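Local atomic coordinates of putative glycoside hydrolase (Parabacteroides distasonis ATCC 8503, PDB entry 3GYC), a protein that probably hydrolyses glycosidic bonds in carbohydrates, as expected of a cellulase-like glycoside hydrolase of the TIM-barrel clan. Residues 53-58 with 303-308; 235-240 with 277-282; 242-247 with 273-278; 249-254 with 258-263. All coordinates share one frame; numbering follows the deposited sequence.

Interaction 1: residues 53-58 with 303-308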
loop_
_atom_site.group_PDB
_atom_site.type_symbol
_atom_site.label_atom_id
_atom_site.label_comp_id
_atom_site.label_asym_id
_atom_site.label_seq_id
_atom_site.Cartn_x
_atom_site.Cartn_y
_atom_site.Cartn_z
ATOM N N ALA A 53 -1.904 5.034 11.359
ATOM C CA ALA A 53 -0.773 4.807 10.458
ATOM C C ALA A 53 -1.219 5.157 9.016
ATOM O O ALA A 53 -2.403 5.072 8.685
ATOM C CB ALA A 53 -0.262 3.330 10.548
ATOM N N ILE A 54 -0.270 5.573 8.187
ATOM C CA ILE A 54 -0.498 5.909 6.787
ATOM C C ILE A 54 0.667 5.351 5.976
ATOM O O ILE A 54 1.797 5.369 6.428
ATOM C CB ILE A 54 -0.536 7.446 6.588
ATOM C CG1 ILE A 54 -1.521 8.107 7.564
ATOM C CG2 ILE A 54 -0.891 7.810 5.191
ATOM C CD1 ILE A 54 -1.444 9.699 7.610
ATOM N N ARG A 55 0.369 4.819 4.808
ATOM C CA ARG A 55 1.376 4.367 3.855
ATOM C C ARG A 55 1.440 5.423 2.738
ATOM O O ARG A 55 0.426 5.737 2.120
ATOM C CB ARG A 55 0.975 3.010 3.299
ATOM C CG ARG A 55 1.831 2.539 2.176
ATOM C CD ARG A 55 1.276 1.377 1.539
ATOM N NE ARG A 55 2.061 0.955 0.402
ATOM C CZ ARG A 55 1.554 0.471 -0.727
ATOM N NH1 ARG A 55 0.227 0.404 -0.909
ATOM N NH2 ARG A 55 2.366 0.133 -1.716
ATOM N N ILE A 56 2.609 6.027 2.499
ATOM C CA ILE A 56 2.676 7.044 1.495
ATOM C C ILE A 56 3.836 6.794 0.536
ATOM O O ILE A 56 4.792 6.068 0.828
ATOM C CB ILE A 56 2.838 8.466 2.065
ATOM C CG1 ILE A 56 4.149 8.634 2.869
ATOM C CG2 ILE A 56 1.681 8.890 2.895
ATOM C CD1 ILE A 56 4.424 10.065 3.307
ATOM N N ASP A 57 3.720 7.440 -0.595
ATOM C CA ASP A 57 4.825 7.466 -1.551
ATOM C C ASP A 57 5.811 8.548 -1.084
ATOM O O ASP A 57 5.415 9.716 -0.860
ATOM C CB ASP A 57 4.308 7.773 -2.946
ATOM C CG ASP A 57 5.371 7.510 -4.020
ATOM O OD1 ASP A 57 6.583 7.613 -3.728
ATOM O OD2 ASP A 57 4.983 7.102 -5.127
ATOM N N ALA A 58 7.087 8.164 -0.945
ATOM C CA ALA A 58 8.170 9.063 -0.489
ATOM C C ALA A 58 8.879 9.760 -1.686
ATOM O O ALA A 58 9.733 10.629 -1.456
ATOM C CB ALA A 58 9.203 8.271 0.299
ATOM N N THR A 303 -1.464 -5.102 5.279
ATOM C CA THR A 303 -2.238 -5.010 4.045
ATOM C C THR A 303 -2.793 -3.592 3.984
ATOM O O THR A 303 -3.464 -3.152 4.922
ATOM C CB THR A 303 -3.371 -6.100 3.932
ATOM O OG1 THR A 303 -2.794 -7.408 3.758
ATOM C CG2 THR A 303 -4.307 -5.813 2.717
ATOM N N THR A 304 -2.469 -2.843 2.909
ATOM C CA THR A 304 -2.961 -1.478 2.724
ATOM C C THR A 304 -3.834 -1.346 1.476
ATOM O O THR A 304 -4.447 -0.306 1.263
ATOM C CB THR A 304 -1.794 -0.450 2.627
ATOM O OG1 THR A 304 -1.017 -0.710 1.451
ATOM C CG2 THR A 304 -0.907 -0.504 3.901
ATOM N N GLU A 305 -3.933 -2.416 0.673
ATOM C CA GLU A 305 -4.739 -2.418 -0.526
ATOM C C GLU A 305 -5.632 -3.669 -0.470
ATOM O O GLU A 305 -5.158 -4.782 -0.525
ATOM C CB GLU A 305 -3.839 -2.369 -1.758
ATOM C CG GLU A 305 -2.881 -1.139 -1.784
ATOM C CD GLU A 305 -2.405 -0.804 -3.219
ATOM O OE1 GLU A 305 -3.250 -0.831 -4.132
ATOM O OE2 GLU A 305 -1.213 -0.473 -3.441
ATOM N N CYS A 306 -6.929 -3.422 -0.325
ATOM C CA CYS A 306 -7.890 -4.424 0.043
ATOM C C CYS A 306 -9.249 -3.726 0.115
ATOM O O CYS A 306 -9.301 -2.494 -0.078
ATOM C CB CYS A 306 -7.494 -4.895 1.441
ATOM S SG CYS A 306 -7.233 -3.421 2.541
ATOM N N TRP A 307 -10.357 -4.450 0.336
ATOM C CA TRP A 307 -10.439 -5.908 0.396
ATOM C C TRP A 307 -11.421 -6.432 -0.648
ATOM O O TRP A 307 -11.515 -7.644 -0.841
ATOM C CB TRP A 307 -10.972 -6.424 1.761
ATOM C CG TRP A 307 -10.111 -6.138 2.977
ATOM C CD1 TRP A 307 -10.279 -5.134 3.850
ATOM C CD2 TRP A 307 -8.987 -6.890 3.436
ATOM N NE1 TRP A 307 -9.307 -5.167 4.813
ATOM C CE2 TRP A 307 -8.512 -6.252 4.591
ATOM C CE3 TRP A 307 -8.332 -8.036 2.978
ATOM C CZ2 TRP A 307 -7.412 -6.701 5.288
ATOM C CZ3 TRP A 307 -7.243 -8.487 3.670
ATOM C CH2 TRP A 307 -6.791 -7.815 4.814
ATOM N N GLY A 308 -12.195 -5.540 -1.274
ATOM C CA GLY A 308 -13.276 -5.934 -2.215
ATOM C C GLY A 308 -12.956 -5.714 -3.678
ATOM O O GLY A 308 -12.530 -6.630 -4.371
#
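Arg55 NH1 is held by two oxygens from residues 303-308, one strongly and one weakly. The strong bond runs from Arg55 NH1 to Glu305 OE2 at 3.0 Å with a nearly straight N-H...O angle of 169°. OE2 lies near the guanidinium plane, at its edge; met on its anti side, it is the only Glu305 oxygen in the salt bridge. The second bond, Arg55 NH1 to Thr304 OG1 at 2.9 Å, is weak because its angle is only 119°. Thr304 OG1 also touches Arg55 CD (3.1 Å) and is bonded to Glu232. A chi1 of 172° and a chain extended to NE carry the Arg55 charge inward, where NH2 reaches Asn160. All three touching residues are buried. Strand 53-57 and the loop after strand 301-303 are not sheet neighbours: strands 17-23 and 340-343 lie between them in the sheet order. The contact lies about 3 Å from the chain's centre (centre to centre), consistent with a place inside the barrel, while Ile54 and Ile56 pack against helix 95-105.

Interaction 2: residues 235-240 with 277-282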
loop_
_atom_site.group_PDB
_atom_site.type_symbol
_atom_site.label_atom_id
_atom_site.label_comp_id
_atom_site.label_asym_id
_atom_site.label_seq_id
_atom_site.Cartn_x
_atom_site.Cartn_y
_atom_site.Cartn_z
ATOM N N ILE A 235 -4.731 -7.673 -1.209
ATOM C CA ILE A 235 -5.743 -8.733 -1.323
ATOM C C ILE A 235 -7.109 -8.161 -1.599
ATOM O O ILE A 235 -7.666 -7.449 -0.770
ATOM C CB ILE A 235 -5.860 -9.554 -0.012
ATOM C CG1 ILE A 235 -4.572 -10.296 0.278
ATOM C CG2 ILE A 235 -6.988 -10.619 -0.081
ATOM C CD1 ILE A 235 -4.551 -10.994 1.655
ATOM N N TRP A 236 -7.661 -8.515 -2.751
ATOM C CA TRP A 236 -9.018 -8.113 -3.118
ATOM C C TRP A 236 -9.855 -9.297 -3.590
ATOM O O TRP A 236 -9.375 -10.113 -4.360
ATOM C CB TRP A 236 -8.994 -7.154 -4.266
ATOM C CG TRP A 236 -8.348 -5.815 -4.007
ATOM C CD1 TRP A 236 -8.921 -4.714 -3.426
ATOM C CD2 TRP A 236 -7.067 -5.440 -4.425
ATOM N NE1 TRP A 236 -8.043 -3.667 -3.453
ATOM C CE2 TRP A 236 -6.877 -4.094 -4.037
ATOM C CE3 TRP A 236 -6.031 -6.115 -5.080
ATOM C CZ2 TRP A 236 -5.691 -3.397 -4.310
ATOM C CZ3 TRP A 236 -4.831 -5.417 -5.340
ATOM C CH2 TRP A 236 -4.681 -4.086 -4.957
HETATM N N MSE A 237 -11.101 -9.341 -3.128
HETATM C CA MSE A 237 -12.110 -10.298 -3.578
HETATM C C MSE A 237 -12.228 -10.339 -5.104
HETATM O O MSE A 237 -12.370 -11.421 -5.735
HETATM C CB MSE A 237 -13.467 -9.855 -3.024
HETATM C CG MSE A 237 -14.690 -10.692 -3.511
HETATM SE SE MSE A 237 -15.403 -10.338 -5.334
HETATM C CE MSE A 237 -16.081 -8.537 -5.192
ATOM N N ALA A 238 -12.212 -9.150 -5.693
ATOM C CA ALA A 238 -12.351 -8.995 -7.126
ATOM C C ALA A 238 -11.298 -9.737 -7.959
ATOM O O ALA A 238 -11.570 -10.072 -9.117
ATOM C CB ALA A 238 -12.389 -7.508 -7.498
ATOM N N GLN A 239 -10.122 -9.992 -7.377
ATOM C CA GLN A 239 -8.994 -10.665 -8.073
ATOM C C GLN A 239 -8.890 -12.172 -7.803
ATOM O O GLN A 239 -8.122 -12.869 -8.469
ATOM C CB GLN A 239 -7.654 -10.025 -7.681
ATOM C CG GLN A 239 -7.470 -8.587 -8.169
ATOM C CD GLN A 239 -6.083 -8.042 -7.937
ATOM O OE1 GLN A 239 -5.370 -8.460 -7.026
ATOM N NE2 GLN A 239 -5.707 -7.079 -8.737
ATOM N N GLN A 240 -9.675 -12.672 -6.856
ATOM C CA GLN A 240 -9.626 -14.072 -6.502
ATOM C C GLN A 240 -10.115 -14.948 -7.633
ATOM O O GLN A 240 -10.848 -14.500 -8.515
ATOM C CB GLN A 240 -10.441 -14.341 -5.233
ATOM C CG GLN A 240 -9.998 -13.522 -4.030
ATOM C CD GLN A 240 -8.527 -13.594 -3.824
ATOM O OE1 GLN A 240 -7.956 -14.672 -3.777
ATOM N NE2 GLN A 240 -7.888 -12.449 -3.704
ATOM N N GLY A 277 -22.224 -14.859 -0.608
ATOM C CA GLY A 277 -21.500 -15.881 0.146
ATOM C C GLY A 277 -20.331 -16.463 -0.633
ATOM O O GLY A 277 -19.253 -16.647 -0.064
ATOM N N TYR A 278 -20.527 -16.724 -1.931
ATOM C CA TYR A 278 -19.459 -17.267 -2.777
ATOM C C TYR A 278 -18.266 -16.318 -2.857
ATOM O O TYR A 278 -17.108 -16.748 -2.764
ATOM C CB TYR A 278 -19.963 -17.525 -4.192
ATOM C CG TYR A 278 -18.885 -17.943 -5.167
ATOM C CD1 TYR A 278 -18.430 -19.248 -5.203
ATOM C CD2 TYR A 278 -18.320 -17.023 -6.060
ATOM C CE1 TYR A 278 -17.438 -19.642 -6.089
ATOM C CE2 TYR A 278 -17.322 -17.413 -6.949
ATOM C CZ TYR A 278 -16.898 -18.724 -6.964
ATOM O OH TYR A 278 -15.928 -19.136 -7.845
ATOM N N TRP A 279 -18.559 -15.034 -3.026
ATOM C CA TRP A 279 -17.495 -14.020 -3.124
ATOM C C TRP A 279 -16.805 -13.848 -1.803
ATOM O O TRP A 279 -15.580 -13.774 -1.748
ATOM C CB TRP A 279 -18.051 -12.690 -3.618
ATOM C CG TRP A 279 -18.663 -12.814 -4.999
ATOM C CD1 TRP A 279 -19.981 -12.625 -5.346
ATOM C CD2 TRP A 279 -17.990 -13.206 -6.194
ATOM N NE1 TRP A 279 -20.147 -12.825 -6.690
ATOM C CE2 TRP A 279 -18.941 -13.182 -7.235
ATOM C CE3 TRP A 279 -16.671 -13.550 -6.493
ATOM C CZ2 TRP A 279 -18.619 -13.517 -8.542
ATOM C CZ3 TRP A 279 -16.355 -13.873 -7.800
ATOM C CH2 TRP A 279 -17.322 -13.862 -8.803
ATOM N N GLN A 280 -17.607 -13.789 -0.745
ATOM C CA GLN A 280 -17.099 -13.653 0.603
ATOM C C GLN A 280 -16.185 -14.818 0.957
ATOM O O GLN A 280 -15.155 -14.598 1.589
ATOM C CB GLN A 280 -18.236 -13.497 1.611
ATOM C CG GLN A 280 -18.982 -12.166 1.480
ATOM C CD GLN A 280 -20.267 -12.150 2.281
ATOM O OE1 GLN A 280 -20.369 -12.838 3.277
ATOM N NE2 GLN A 280 -21.245 -11.356 1.863
ATOM N N LYS A 281 -16.520 -16.031 0.508
ATOM C CA LYS A 281 -15.685 -17.210 0.826
ATOM C C LYS A 281 -14.345 -17.149 0.083
ATOM O O LYS A 281 -13.319 -17.492 0.656
ATOM C CB LYS A 281 -16.418 -18.547 0.595
ATOM N N LEU A 282 -14.346 -16.720 -1.177
ATOM C CA LEU A 282 -13.082 -16.535 -1.909
ATOM C C LEU A 282 -12.148 -15.583 -1.152
ATOM O O LEU A 282 -10.958 -15.862 -0.965
ATOM C CB LEU A 282 -13.329 -15.983 -3.326
ATOM C CG LEU A 282 -14.037 -16.903 -4.314
ATOM C CD1 LEU A 282 -14.230 -16.209 -5.698
ATOM C CD2 LEU A 282 -13.253 -18.193 -4.448
#
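The selenium of Met237, a selenomethionine, rests against Trp279, 3.6 Å from Met237 SE to Trp279 CE3. Met237 SE sits 4.5 Å from the centroid of the Trp279 six-membered ring and 45° off the ring normal, an oblique approach. The Met237 chain bends twice beyond CG, at chi2 (-78°) and chi3, which folds SE back onto the indole. Met237 CG also lies on Trp279 CB, at 3.9 Å. The indole is fixed from its far end by NE1, bonded to Val271 O. A second patch joins the methylene of Gln240 to that of Leu282, CB to CB at 3.8 Å. Gln240 is bent at chi2, which turns its amide back so that NE2 bonds Trp236 O at 2.8 Å. That oxygen also accepts from Gln239 N, on the opposite face of the carbonyl plane, while OE1 of Gln240 meets Lys286. This is a Met-aromatic contact, here fastening the loop after strand 231-232 to helix 276-297 on the periphery of a TIM barrel.

Interaction 3: residues 242-247 with 273-278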
loop_
_atom_site.group_PDB
_atom_site.type_symbol
_atom_site.label_atom_id
_atom_site.label_comp_id
_atom_site.label_asym_id
_atom_site.label_seq_id
_atom_site.Cartn_x
_atom_site.Cartn_y
_atom_site.Cartn_z
ATOM N N GLY A 242 -8.511 -16.254 -10.227
ATOM C CA GLY A 242 -8.040 -15.754 -11.523
ATOM C C GLY A 242 -8.813 -14.547 -11.999
ATOM O O GLY A 242 -9.030 -14.373 -13.191
ATOM N N GLY A 243 -9.263 -13.735 -11.055
ATOM C CA GLY A 243 -10.005 -12.523 -11.345
ATOM C C GLY A 243 -11.402 -12.780 -11.859
ATOM O O GLY A 243 -11.880 -12.042 -12.700
ATOM N N GLU A 244 -12.059 -13.802 -11.307
ATOM C CA GLU A 244 -13.390 -14.219 -11.737
ATOM C C GLU A 244 -14.405 -13.088 -11.705
ATOM O O GLU A 244 -15.122 -12.875 -12.669
ATOM C CB GLU A 244 -13.908 -15.398 -10.891
ATOM C CG GLU A 244 -15.274 -15.942 -11.326
ATOM C CD GLU A 244 -15.830 -16.959 -10.352
ATOM O OE1 GLU A 244 -15.055 -17.468 -9.501
ATOM O OE2 GLU A 244 -17.045 -17.219 -10.411
ATOM N N PHE A 245 -14.478 -12.383 -10.593
ATOM C CA PHE A 245 -15.412 -11.281 -10.467
ATOM C C PHE A 245 -15.305 -10.264 -11.637
ATOM O O PHE A 245 -16.292 -9.914 -12.287
ATOM C CB PHE A 245 -15.179 -10.545 -9.145
ATOM C CG PHE A 245 -16.189 -9.487 -8.877
ATOM C CD1 PHE A 245 -17.447 -9.817 -8.419
ATOM C CD2 PHE A 245 -15.889 -8.150 -9.094
ATOM C CE1 PHE A 245 -18.398 -8.843 -8.181
ATOM C CE2 PHE A 245 -16.838 -7.178 -8.872
ATOM C CZ PHE A 245 -18.092 -7.519 -8.394
ATOM N N TYR A 246 -14.089 -9.810 -11.894
ATOM C CA TYR A 246 -13.877 -8.813 -12.928
ATOM C C TYR A 246 -14.123 -9.380 -14.335
ATOM O O TYR A 246 -14.592 -8.631 -15.212
ATOM C CB TYR A 246 -12.500 -8.142 -12.811
ATOM C CG TYR A 246 -12.392 -7.050 -11.783
ATOM C CD1 TYR A 246 -13.464 -6.230 -11.497
ATOM C CD2 TYR A 246 -11.185 -6.739 -11.203
ATOM C CE1 TYR A 246 -13.366 -5.184 -10.610
ATOM C CE2 TYR A 246 -11.074 -5.671 -10.323
ATOM C CZ TYR A 246 -12.188 -4.902 -10.043
ATOM O OH TYR A 246 -12.151 -3.852 -9.183
ATOM N N LYS A 247 -13.841 -10.665 -14.546
ATOM C CA LYS A 247 -14.117 -11.303 -15.850
ATOM C C LYS A 247 -15.619 -11.300 -16.073
ATOM O O LYS A 247 -16.084 -11.029 -17.170
ATOM C CB LYS A 247 -13.551 -12.721 -15.962
ATOM C CG LYS A 247 -12.013 -12.785 -16.108
ATOM C CD LYS A 247 -11.534 -14.223 -16.046
ATOM C CE LYS A 247 -10.027 -14.352 -16.140
ATOM N NZ LYS A 247 -9.587 -15.728 -15.704
ATOM N N ARG A 273 -24.297 -9.427 -5.722
ATOM C CA ARG A 273 -25.507 -9.763 -4.999
ATOM C C ARG A 273 -26.182 -11.045 -5.476
ATOM O O ARG A 273 -27.093 -11.551 -4.812
ATOM C CB ARG A 273 -26.490 -8.601 -5.011
ATOM C CG ARG A 273 -25.998 -7.444 -4.196
ATOM C CD ARG A 273 -27.159 -6.561 -3.827
ATOM N NE ARG A 273 -26.704 -5.285 -3.280
ATOM C CZ ARG A 273 -26.281 -5.104 -2.033
ATOM N NH1 ARG A 273 -26.231 -6.109 -1.170
ATOM N NH2 ARG A 273 -25.905 -3.900 -1.644
ATOM N N GLU A 274 -25.711 -11.576 -6.603
ATOM C CA GLU A 274 -26.227 -12.829 -7.157
ATOM C C GLU A 274 -25.825 -13.965 -6.213
ATOM O O GLU A 274 -26.538 -14.971 -6.096
ATOM C CB GLU A 274 -25.597 -13.051 -8.533
ATOM C CG GLU A 274 -26.564 -13.250 -9.636
ATOM C CD GLU A 274 -25.958 -12.932 -11.002
ATOM O OE1 GLU A 274 -24.772 -13.278 -11.168
ATOM O OE2 GLU A 274 -26.659 -12.364 -11.898
ATOM N N ARG A 275 -24.680 -13.803 -5.539
ATOM C CA ARG A 275 -24.165 -14.848 -4.651
ATOM C C ARG A 275 -23.068 -14.321 -3.726
ATOM O O ARG A 275 -21.919 -14.735 -3.832
ATOM C CB ARG A 275 -23.641 -16.023 -5.485
ATOM C CG ARG A 275 -22.740 -15.647 -6.654
ATOM C CD ARG A 275 -22.005 -16.863 -7.193
ATOM N NE ARG A 275 -21.192 -16.522 -8.345
ATOM C CZ ARG A 275 -20.328 -17.332 -8.962
ATOM N NH1 ARG A 275 -20.110 -18.586 -8.557
ATOM N NH2 ARG A 275 -19.653 -16.868 -10.011
ATOM N N PRO A 276 -23.442 -13.455 -2.775
ATOM C CA PRO A 276 -22.467 -12.806 -1.907
ATOM C C PRO A 276 -21.625 -13.771 -1.076
ATOM O O PRO A 276 -20.441 -13.539 -0.898
ATOM C CB PRO A 276 -23.331 -11.885 -1.037
ATOM C CG PRO A 276 -24.633 -12.492 -1.036
ATOM C CD PRO A 276 -24.817 -13.109 -2.386
ATOM N N GLY A 277 -22.224 -14.859 -0.608
ATOM C CA GLY A 277 -21.500 -15.881 0.146
ATOM C C GLY A 277 -20.331 -16.463 -0.633
ATOM O O GLY A 277 -19.253 -16.647 -0.064
ATOM N N TYR A 278 -20.527 -16.724 -1.931
ATOM C CA TYR A 278 -19.459 -17.267 -2.777
ATOM C C TYR A 278 -18.266 -16.318 -2.857
ATOM O O TYR A 278 -17.108 -16.748 -2.764
ATOM C CB TYR A 278 -19.963 -17.525 -4.192
ATOM C CG TYR A 278 -18.885 -17.943 -5.167
ATOM C CD1 TYR A 278 -18.430 -19.248 -5.203
ATOM C CD2 TYR A 278 -18.320 -17.023 -6.060
ATOM C CE1 TYR A 278 -17.438 -19.642 -6.089
ATOM C CE2 TYR A 278 -17.322 -17.413 -6.949
ATOM C CZ TYR A 278 -16.898 -18.724 -6.964
ATOM O OH TYR A 278 -15.928 -19.136 -7.845
#
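Glu244 uses both carboxylate oxygens to reach two residues at the start of helix 276-297. OE1 accepts the Tyr278 hydroxyl through its syn lone pair in a short bond, 2.5 Å from Tyr278 OH to Glu244 OE1, and the phenol edge faces the oxygen in the ring plane. OE1 also takes a hydrogen bond from Asn241 ND2, which lies just before residues 242-247. Glu244 OE2 forms a salt bridge with Arg275 NH2 at 2.7 Å, but the N-H...O angle is only 124°, so the hydrogen-bond component is weak. The carboxylate and guanidinium planes stand 61° apart, which fits a single-nitrogen contact. The Glu244 chain is fully extended (chi1 -177°) and carries the acid to the start of helix 276-297. Arg275 begins with its CG between the backbone N and carbonyl carbon and then runs out straight, laying its guanidinium over the phenol: Arg275 NH1 sits 3.3 Å above the Tyr278 ring plane, over its centre, a cation-pi contact. With two donors on OE1 and a cation at OE2, Glu244 is probably kept ionised. Within 242-247, Lys247 NZ donates to Gly242 O at 2.9 Å, which satisfies a carbonyl in the first turn. Arg275 is at the N-cap position of helix 276-297. The salt bridge, hydroxyl bond and cation-pi contact tie that helix start to helix 240-249 at the surface.

Interaction 4: residues 249-254 with 258-263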
loop_
_atom_site.group_PDB
_atom_site.type_symbol
_atom_site.label_atom_id
_atom_site.label_comp_id
_atom_site.label_asym_id
_atom_site.label_seq_id
_atom_site.Cartn_x
_atom_site.Cartn_y
_atom_site.Cartn_z
ATOM N N VAL A 249 -17.849 -9.126 -14.626
ATOM C CA VAL A 249 -18.285 -7.743 -14.692
ATOM C C VAL A 249 -17.884 -7.077 -15.990
ATOM O O VAL A 249 -18.629 -6.248 -16.514
ATOM C CB VAL A 249 -17.716 -6.950 -13.500
ATOM C CG1 VAL A 249 -17.878 -5.408 -13.670
ATOM C CG2 VAL A 249 -18.360 -7.431 -12.222
ATOM N N GLY A 250 -16.723 -7.448 -16.510
ATOM C CA GLY A 250 -16.172 -6.813 -17.690
ATOM C C GLY A 250 -15.258 -5.630 -17.365
ATOM O O GLY A 250 -15.262 -4.636 -18.080
ATOM N N TYR A 251 -14.473 -5.735 -16.301
ATOM C CA TYR A 251 -13.541 -4.678 -15.878
ATOM C C TYR A 251 -12.090 -5.065 -16.179
ATOM O O TYR A 251 -11.623 -6.085 -15.712
ATOM C CB TYR A 251 -13.687 -4.398 -14.387
ATOM C CG TYR A 251 -12.909 -3.157 -13.971
ATOM C CD1 TYR A 251 -13.356 -1.894 -14.356
ATOM C CD2 TYR A 251 -11.689 -3.251 -13.298
ATOM C CE1 TYR A 251 -12.659 -0.762 -14.035
ATOM C CE2 TYR A 251 -10.985 -2.116 -12.940
ATOM C CZ TYR A 251 -11.480 -0.871 -13.326
ATOM O OH TYR A 251 -10.837 0.281 -13.067
ATOM N N GLY A 252 -11.364 -4.215 -16.909
ATOM C CA GLY A 252 -9.989 -4.509 -17.310
ATOM C C GLY A 252 -8.959 -3.476 -16.910
ATOM O O GLY A 252 -7.940 -3.347 -17.565
ATOM N N TYR A 253 -9.232 -2.724 -15.847
ATOM C CA TYR A 253 -8.325 -1.737 -15.300
ATOM C C TYR A 253 -7.894 -0.656 -16.314
ATOM O O TYR A 253 -6.819 -0.081 -16.172
ATOM C CB TYR A 253 -7.084 -2.395 -14.687
ATOM C CG TYR A 253 -7.334 -3.504 -13.687
ATOM C CD1 TYR A 253 -7.493 -4.808 -14.110
ATOM C CD2 TYR A 253 -7.325 -3.257 -12.320
ATOM C CE1 TYR A 253 -7.665 -5.837 -13.207
ATOM C CE2 TYR A 253 -7.504 -4.276 -11.404
ATOM C CZ TYR A 253 -7.692 -5.565 -11.854
ATOM O OH TYR A 253 -7.875 -6.613 -10.964
ATOM N N ASN A 254 -8.740 -0.347 -17.288
ATOM C CA ASN A 254 -8.380 0.649 -18.291
ATOM C C ASN A 254 -8.041 2.000 -17.623
ATOM O O ASN A 254 -8.769 2.494 -16.760
ATOM C CB ASN A 254 -9.453 0.795 -19.356
ATOM C CG ASN A 254 -8.914 1.444 -20.603
ATOM O OD1 ASN A 254 -8.620 2.649 -20.626
ATOM N ND2 ASN A 254 -8.727 0.647 -21.630
ATOM N N PRO A 258 -13.359 5.307 -20.487
ATOM C CA PRO A 258 -14.474 5.132 -19.524
ATOM C C PRO A 258 -15.279 3.832 -19.618
ATOM O O PRO A 258 -16.056 3.548 -18.737
ATOM C CB PRO A 258 -15.379 6.336 -19.817
ATOM C CG PRO A 258 -15.082 6.692 -21.237
ATOM C CD PRO A 258 -13.648 6.356 -21.485
ATOM N N ASP A 259 -15.067 3.059 -20.669
ATOM C CA ASP A 259 -15.863 1.848 -20.916
ATOM C C ASP A 259 -15.832 0.795 -19.816
ATOM O O ASP A 259 -16.861 0.274 -19.474
ATOM C CB ASP A 259 -15.452 1.279 -22.256
ATOM C CG ASP A 259 -15.528 2.335 -23.354
ATOM O OD1 ASP A 259 -16.439 2.192 -24.214
ATOM O OD2 ASP A 259 -14.760 3.361 -23.312
ATOM N N ASP A 260 -14.662 0.515 -19.248
ATOM C CA ASP A 260 -14.516 -0.425 -18.105
ATOM C C ASP A 260 -15.387 -0.003 -16.924
ATOM O O ASP A 260 -16.137 -0.832 -16.386
ATOM C CB ASP A 260 -13.033 -0.565 -17.661
ATOM C CG ASP A 260 -12.198 -1.412 -18.647
ATOM O OD1 ASP A 260 -12.732 -1.761 -19.700
ATOM O OD2 ASP A 260 -11.031 -1.760 -18.373
ATOM N N TYR A 261 -15.343 1.277 -16.552
ATOM C CA TYR A 261 -16.200 1.729 -15.457
ATOM C C TYR A 261 -17.682 1.624 -15.775
ATOM O O TYR A 261 -18.521 1.421 -14.864
ATOM C CB TYR A 261 -15.880 3.142 -14.988
ATOM C CG TYR A 261 -15.034 3.182 -13.728
ATOM C CD1 TYR A 261 -15.554 2.740 -12.526
ATOM C CD2 TYR A 261 -13.745 3.660 -13.734
ATOM C CE1 TYR A 261 -14.826 2.733 -11.394
ATOM C CE2 TYR A 261 -12.989 3.678 -12.563
ATOM C CZ TYR A 261 -13.546 3.250 -11.392
ATOM O OH TYR A 261 -12.851 3.241 -10.215
ATOM N N LYS A 262 -18.021 1.796 -17.041
ATOM C CA LYS A 262 -19.408 1.636 -17.439
ATOM C C LYS A 262 -19.876 0.187 -17.161
ATOM O O LYS A 262 -21.022 -0.027 -16.816
ATOM C CB LYS A 262 -19.624 2.018 -18.905
ATOM C CG LYS A 262 -19.617 3.530 -19.141
ATOM C CD LYS A 262 -19.694 3.840 -20.654
ATOM C CE LYS A 262 -19.703 5.306 -20.957
ATOM N NZ LYS A 262 -20.940 6.003 -20.504
ATOM N N ASN A 263 -18.988 -0.780 -17.322
ATOM C CA ASN A 263 -19.319 -2.182 -17.003
ATOM C C ASN A 263 -19.433 -2.366 -15.483
ATOM O O ASN A 263 -20.219 -3.158 -15.037
ATOM C CB ASN A 263 -18.261 -3.123 -17.553
ATOM C CG ASN A 263 -18.339 -3.259 -19.031
ATOM O OD1 ASN A 263 -19.332 -2.905 -19.619
ATOM N ND2 ASN A 263 -17.302 -3.763 -19.642
#
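Asp260, near the start of helix 259-273, binds the backbone of the loop before it, closing the loop that connects helix 240-249 to helix 259-273, on the barrel periphery. Among the polar contacts, Asp260 OD2 accepts from Asn254 N at 2.9 Å and, more weakly because the angle is 131°, from Gly252 N, also at 2.9 Å. One carboxylate oxygen thus gathers the chain around Tyr253. One turn on, Asn263 ND2 donates to Gly250 O at 2.7 Å in a nearly straight bond (173°), with the carbonyl oxygen in its amide plane. Gly250 has positive phi, where the chain leaves helix 240-249. Among the aromatic contacts, the edge of Tyr251 points to the face of Tyr261, centroids 5.7 Å apart and planes at 66°; their hydroxyls are bonded to Asp311 and Gln80 respectively. The van der Waals contacts are few. Tyr251 brings CD1 to 3.6 Å from Asp260 CB, and the Val249 methyl CG1 lies 3.5 Å from the carbonyl O of Asn263.

Interaction 1 is buried near the chain's centre and joins barrel elements through charge. Interaction 2 lies about 19 Å from that centre and is also buried, but its contacts are apolar and sulfur-aromatic. The two meet where Met237 N and Ala238 N approach Trp307 O and Gly308 O, in probable backbone hydrogen bonds. Interactions 2 and 3 share helix 276-297, and Phe245 packs on both Met237 and Trp279. Interaction 3 is a surface contact of a salt bridge and a hydroxyl hydrogen bond, whereas the partly buried interaction 4 relies mainly on side chains holding loop backbone. A probable hydrogen bond from Tyr251 N to Tyr246 O (3.1 Å) joins them where helix 240-249 runs into its following loop.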